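PDB 6QYY: capsid fiber protein from Bacillus phage phi29, which forms head fibers on the phage capsid, this portion being the N-terminal base of the fiber, crystallised as a trimer. Local coordinates for residues 4-9 with 25-30; 37-42 with 61-66. One frame throughout, in Å; residues are numbered along the deposited sequence.

Contact 1: 4-9 with 25-30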
loop_
_atom_site.group_PDB
_atom_site.type_symbol
_atom_site.label_atom_id
_atom_site.label_comp_id
_atom_site.label_asym_id
_atom_site.label_seq_id
_atom_site.Cartn_x
_atom_site.Cartn_y
_atom_site.Cartn_z
ATOM N N SER A 4 -14.156 3.776 -7.623
ATOM C CA SER A 4 -14.217 4.374 -8.953
ATOM C C SER A 4 -14.512 5.866 -8.871
ATOM O O SER A 4 -15.171 6.335 -7.934
ATOM C CB SER A 4 -15.283 3.721 -9.829
ATOM O OG SER A 4 -15.243 2.316 -9.700
ATOM N N PHE A 5 -14.027 6.596 -9.882
ATOM C CA PHE A 5 -14.330 8.008 -10.063
ATOM C C PHE A 5 -14.216 8.355 -11.542
ATOM O O PHE A 5 -13.598 7.632 -12.331
ATOM C CB PHE A 5 -13.423 8.906 -9.201
ATOM C CG PHE A 5 -11.966 8.958 -9.638
ATOM C CD1 PHE A 5 -11.511 9.982 -10.465
ATOM C CD2 PHE A 5 -11.044 8.030 -9.163
ATOM C CE1 PHE A 5 -10.175 10.054 -10.845
ATOM C CE2 PHE A 5 -9.706 8.089 -9.542
ATOM C CZ PHE A 5 -9.269 9.100 -10.389
ATOM N N THR A 6 -14.837 9.463 -11.920
ATOM C CA THR A 6 -14.817 9.887 -13.311
ATOM C C THR A 6 -13.705 10.904 -13.517
ATOM O O THR A 6 -13.463 11.766 -12.665
ATOM C CB THR A 6 -16.181 10.455 -13.711
ATOM O OG1 THR A 6 -17.129 9.379 -13.698
ATOM C CG2 THR A 6 -16.143 11.063 -15.131
ATOM N N ALA A 7 -13.000 10.761 -14.632
ATOM C CA ALA A 7 -11.912 11.650 -14.988
ATOM C C ALA A 7 -12.058 12.005 -16.457
ATOM O O ALA A 7 -12.801 11.362 -17.201
ATOM C CB ALA A 7 -10.555 10.995 -14.716
ATOM N N ARG A 8 -11.340 13.035 -16.872
ATOM C CA ARG A 8 -11.259 13.410 -18.277
ATOM C C ARG A 8 -9.814 13.241 -18.716
ATOM O O ARG A 8 -8.895 13.632 -17.999
ATOM C CB ARG A 8 -11.733 14.857 -18.502
ATOM C CG ARG A 8 -11.781 15.258 -19.964
ATOM C CD ARG A 8 -12.413 16.638 -20.171
ATOM N NE ARG A 8 -13.711 16.809 -19.509
ATOM C CZ ARG A 8 -14.888 16.484 -20.042
ATOM N NH1 ARG A 8 -14.953 15.941 -21.251
ATOM N NH2 ARG A 8 -16.006 16.697 -19.363
ATOM N N ALA A 9 -9.608 12.637 -19.882
ATOM C CA ALA A 9 -8.261 12.492 -20.415
ATOM C C ALA A 9 -7.794 13.835 -20.956
ATOM O O ALA A 9 -8.421 14.397 -21.858
ATOM C CB ALA A 9 -8.237 11.433 -21.514
ATOM N N ASP A 25 -10.728 21.351 -14.962
ATOM C CA ASP A 25 -11.834 22.265 -14.674
ATOM C C ASP A 25 -12.993 21.466 -14.084
ATOM O O ASP A 25 -13.706 20.765 -14.804
ATOM C CB ASP A 25 -12.254 23.011 -15.935
ATOM C CG ASP A 25 -12.580 24.467 -15.668
ATOM O OD1 ASP A 25 -12.094 25.340 -16.419
ATOM O OD2 ASP A 25 -13.316 24.739 -14.693
ATOM N N ASP A 26 -13.183 21.574 -12.765
ATOM C CA ASP A 26 -14.229 20.851 -12.038
ATOM C C ASP A 26 -14.111 19.336 -12.198
ATOM O O ASP A 26 -15.084 18.608 -11.978
ATOM C CB ASP A 26 -15.630 21.305 -12.469
ATOM C CG ASP A 26 -16.121 22.496 -11.690
ATOM O OD1 ASP A 26 -15.278 23.291 -11.229
ATOM O OD2 ASP A 26 -17.354 22.640 -11.542
ATOM N N ILE A 27 -12.936 18.833 -12.570
ATOM C CA ILE A 27 -12.763 17.407 -12.813
ATOM C C ILE A 27 -11.282 17.085 -12.729
ATOM O O ILE A 27 -10.428 17.941 -12.995
ATOM C CB ILE A 27 -13.363 17.000 -14.183
ATOM C CG1 ILE A 27 -13.607 15.495 -14.230
ATOM C CG2 ILE A 27 -12.470 17.482 -15.355
ATOM C CD1 ILE A 27 -14.518 15.080 -15.352
ATOM N N ILE A 28 -10.976 15.850 -12.321
ATOM C CA ILE A 28 -9.613 15.340 -12.365
ATOM C C ILE A 28 -9.296 14.980 -13.797
ATOM O O ILE A 28 -10.118 14.378 -14.493
ATOM C CB ILE A 28 -9.438 14.111 -11.451
ATOM C CG1 ILE A 28 -9.428 14.519 -9.991
ATOM C CG2 ILE A 28 -8.116 13.403 -11.743
ATOM C CD1 ILE A 28 -8.264 15.449 -9.597
ATOM N N GLU A 29 -8.114 15.365 -14.256
ATOM C CA GLU A 29 -7.654 14.951 -15.567
ATOM C C GLU A 29 -6.581 13.880 -15.412
ATOM O O GLU A 29 -5.840 13.862 -14.427
ATOM C CB GLU A 29 -7.156 16.156 -16.377
ATOM C CG GLU A 29 -8.284 17.154 -16.632
ATOM C CD GLU A 29 -7.931 18.249 -17.627
ATOM O OE1 GLU A 29 -8.847 18.744 -18.325
ATOM O OE2 GLU A 29 -6.741 18.627 -17.700
ATOM N N ILE A 30 -6.554 12.942 -16.351
ATOM C CA ILE A 30 -5.516 11.924 -16.384
ATOM C C ILE A 30 -4.688 12.111 -17.646
ATOM O O ILE A 30 -5.156 12.636 -18.666
ATOM C CB ILE A 30 -6.094 10.494 -16.326
ATOM C CG1 ILE A 30 -7.042 10.256 -17.494
ATOM C CG2 ILE A 30 -6.788 10.218 -14.976
ATOM C CD1 ILE A 30 -7.442 8.775 -17.653
#
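Arg8 O is approached by two donors from the neighbouring strand. Ile30 N donates to Arg8 O in a hydrogen bond of 2.9 Å, and Glu29 CA adds a CA-H...O contact to Arg8 O at 3.0 Å. The same residue is also a donor: Arg8 N gives a hydrogen bond to Ile28 O over 3.0 Å. Arg8 thus uses both its N-H and its C=O on residues flanking Glu29, the pattern of a parallel bridge. That the short axes diverge by 55° fits a pairing confined to the C-terminal end of 4-9.

Side chains alternate about these bonds. Ala7, Ala9 and Ile30 share one face, where Ile30 CG2 meets Ala7 CB at 3.9 Å; Ile30 CG1 sits between backbone N and carbonyl carbon (chi1 59°), which brings it against Ala9 CA. Nearer the start of 4-9, Phe5 and Ile28 cross at about a right angle, Phe5 CE1 meeting the Ile28 CG2 branch at 4.0 Å. Tyr21 packs edge-to-face with Phe5, while Val99 and Val73 of the second subunit pack on Phe5 and Ile28.

Arg8 and Glu29 occupy the opposite face. Their charged ends do not meet: Arg8 NE and Glu29 OE1 are 5.4 Å apart, and Arg8 NH1 bonds instead to Gly50 O. Ile27, just ahead of its strand, lies alongside Arg8, with Ile27 CG2 4.2 Å from Arg8 CB and also near the guanidinium edge.

With strand 52-57 running antiparallel on the other flank of 3-9, and 18-23 antiparallel beyond 28-32, this is the one parallel pairing within a five-stranded mixed beta-sheet.

Contact 2: 37-42 with 61-66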
loop_
_atom_site.group_PDB
_atom_site.type_symbol
_atom_site.label_atom_id
_atom_site.label_comp_id
_atom_site.label_asym_id
_atom_site.label_seq_id
_atom_site.Cartn_x
_atom_site.Cartn_y
_atom_site.Cartn_z
ATOM N N THR A 37 9.112 10.203 -13.060
ATOM C CA THR A 37 8.303 10.593 -11.915
ATOM C C THR A 37 7.614 9.369 -11.322
ATOM O O THR A 37 7.537 8.306 -11.945
ATOM C CB THR A 37 7.256 11.648 -12.294
ATOM O OG1 THR A 37 6.281 11.067 -13.168
ATOM C CG2 THR A 37 7.914 12.819 -12.994
ATOM N N ILE A 38 7.121 9.526 -10.098
ATOM C CA ILE A 38 6.323 8.479 -9.463
ATOM C C ILE A 38 4.897 8.575 -9.993
ATOM O O ILE A 38 4.253 9.625 -9.848
ATOM C CB ILE A 38 6.338 8.599 -7.931
ATOM C CG1 ILE A 38 7.771 8.650 -7.391
ATOM C CG2 ILE A 38 5.515 7.467 -7.312
ATOM C CD1 ILE A 38 8.555 7.364 -7.565
ATOM N N PRO A 39 4.363 7.518 -10.595
ATOM C CA PRO A 39 2.997 7.581 -11.112
ATOM C C PRO A 39 1.981 7.615 -9.985
ATOM O O PRO A 39 2.245 7.203 -8.851
ATOM C CB PRO A 39 2.866 6.288 -11.925
ATOM C CG PRO A 39 3.796 5.340 -11.248
ATOM C CD PRO A 39 4.978 6.198 -10.815
ATOM N N ASP A 40 0.799 8.125 -10.318
ATOM C CA ASP A 40 -0.331 8.092 -9.395
ATOM C C ASP A 40 -1.117 6.789 -9.508
ATOM O O ASP A 40 -1.566 6.245 -8.492
ATOM C CB ASP A 40 -1.253 9.286 -9.648
ATOM C CG ASP A 40 -0.576 10.615 -9.360
ATOM O OD1 ASP A 40 0.165 10.709 -8.344
ATOM O OD2 ASP A 40 -0.774 11.574 -10.144
ATOM N N TYR A 41 -1.288 6.276 -10.721
ATOM C CA TYR A 41 -1.981 5.009 -10.918
ATOM C C TYR A 41 -1.575 4.468 -12.289
ATOM O O TYR A 41 -0.544 4.869 -12.838
ATOM C CB TYR A 41 -3.505 5.172 -10.736
ATOM C CG TYR A 41 -4.163 3.833 -10.370
ATOM C CD1 TYR A 41 -3.764 3.138 -9.226
ATOM C CD2 TYR A 41 -5.131 3.255 -11.185
ATOM C CE1 TYR A 41 -4.328 1.896 -8.902
ATOM C CE2 TYR A 41 -5.701 2.014 -10.870
ATOM C CZ TYR A 41 -5.291 1.341 -9.729
ATOM O OH TYR A 41 -5.850 0.115 -9.408
ATOM N N VAL A 42 -2.373 3.547 -12.832
ATOM C CA VAL A 42 -2.083 2.864 -14.086
ATOM C C VAL A 42 -3.387 2.692 -14.861
ATOM O O VAL A 42 -4.459 2.493 -14.280
ATOM C CB VAL A 42 -1.386 1.504 -13.846
ATOM C CG1 VAL A 42 -2.285 0.571 -13.020
ATOM C CG2 VAL A 42 -0.973 0.851 -15.163
ATOM N N ALA A 61 -0.822 -4.198 -5.178
ATOM C CA ALA A 61 0.260 -5.150 -4.977
ATOM C C ALA A 61 1.121 -5.153 -6.232
ATOM O O ALA A 61 2.272 -4.707 -6.200
ATOM C CB ALA A 61 -0.272 -6.550 -4.661
ATOM N N ALA A 62 0.561 -5.607 -7.349
ATOM C CA ALA A 62 1.291 -5.668 -8.608
ATOM C C ALA A 62 0.528 -4.922 -9.700
ATOM O O ALA A 62 -0.704 -4.844 -9.678
ATOM C CB ALA A 62 1.532 -7.122 -9.033
ATOM N N TRP A 63 1.272 -4.360 -10.647
ATOM C CA TRP A 63 0.692 -3.703 -11.822
ATOM C C TRP A 63 1.228 -4.338 -13.094
ATOM O O TRP A 63 2.354 -4.834 -13.126
ATOM C CB TRP A 63 1.027 -2.216 -11.876
ATOM C CG TRP A 63 0.242 -1.341 -10.984
ATOM C CD1 TRP A 63 -0.921 -1.647 -10.324
ATOM C CD2 TRP A 63 0.556 0.005 -10.650
ATOM N NE1 TRP A 63 -1.342 -0.558 -9.595
ATOM C CE2 TRP A 63 -0.447 0.466 -9.769
ATOM C CE3 TRP A 63 1.604 0.871 -10.993
ATOM C CZ2 TRP A 63 -0.439 1.762 -9.237
ATOM C CZ3 TRP A 63 1.606 2.163 -10.468
ATOM C CH2 TRP A 63 0.601 2.589 -9.594
ATOM N N GLN A 64 0.420 -4.294 -14.156
ATOM C CA GLN A 64 0.863 -4.655 -15.497
ATOM C C GLN A 64 1.089 -3.376 -16.290
ATOM O O GLN A 64 0.162 -2.571 -16.441
ATOM C CB GLN A 64 -0.177 -5.534 -16.196
ATOM C CG GLN A 64 -0.228 -6.905 -15.647
ATOM C CD GLN A 64 -1.469 -7.665 -16.075
ATOM O OE1 GLN A 64 -2.532 -7.097 -16.360
ATOM N NE2 GLN A 64 -1.334 -8.956 -16.112
ATOM N N VAL A 65 2.316 -3.190 -16.794
ATOM C CA VAL A 65 2.707 -1.971 -17.498
ATOM C C VAL A 65 3.521 -2.322 -18.740
ATOM O O VAL A 65 4.346 -3.239 -18.725
ATOM C CB VAL A 65 3.528 -1.017 -16.598
ATOM C CG1 VAL A 65 3.760 0.300 -17.330
ATOM C CG2 VAL A 65 2.805 -0.760 -15.269
ATOM N N ILE A 66 3.316 -1.564 -19.815
ATOM C CA ILE A 66 4.138 -1.732 -21.011
ATOM C C ILE A 66 5.580 -1.319 -20.717
ATOM O O ILE A 66 5.835 -0.245 -20.159
ATOM C CB ILE A 66 3.568 -0.910 -22.178
ATOM C CG1 ILE A 66 2.146 -1.399 -22.543
ATOM C CG2 ILE A 66 4.475 -1.024 -23.384
ATOM C CD1 ILE A 66 2.126 -2.793 -23.053
HETATM O O HOH W 1 -3.817 -1.552 -8.161
#
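Val42 CG1 sits almost exactly over the five-membered ring of Trp63, 3.5 Å from its centroid and 1° off the ring normal, a CH-pi contact. Val42 has CG1 between its backbone N and carbonyl carbon (chi1 61°), and the second methyl, Val42 CG2, is thereby turned to Gln64 O and to Val65 CG2, the latter at 4.1 Å.

The indole is gripped along its rim as well. Tyr41 forms an offset edge-to-face pair with it, the edge of Trp63 directed at the tyrosine face with the planes at 83°; the nearest atoms are Tyr41 CD1 and Trp63 CZ2, at 3.6 Å. Pro39 CG meets Trp63 CZ3 in the ring plane at 3.9 Å.

Packing is looser beyond this apolar patch. The backbones stay apart, the nearest CA atoms, of Val42 and Trp63, being 7.5 Å distant. At the polar end a water joins two groups not directly hydrogen-bonded: it accepts from Trp63 NE1 at 3.0 Å and bonds Tyr41 OH at 2.9 Å. Tyr58 N also bonds that hydroxyl. Gln64 takes part through its backbone O, its side chain lying beside Met1 of the third subunit.

Strand 41-42 meets 18-23 through a classic beta bulge, Asp40 and Tyr41 set against the single residue Leu19. Trp63 thus packs in a buried sheet-to-sheet contact between strands outermost, within this chain, in two beta-sheets; the third subunit bonds to Ala62's backbone.

In the fold
All of 4-30 precedes 37-66 in sequence, so neither contact is nested in the other. Their centres are about 18 Å apart and their nearest atoms about 7 Å, without touching. Contact 1 lies inside the mixed sheet, its centre about 17 Å from the chain centre, against about 3 Å for contact 2, which joins that sheet to the antiparallel one. Tyr21 of strand 18-23 connects them, packing on Phe5, Ile28 and Ile30 as well as on Tyr41. Both reach the second subunit, consistent with a trimeric base. A bound sulfate, probably from crystallisation, lies about 4 Å from the Ile30 side chain, and one lies about 5 Å from that of Tyr41.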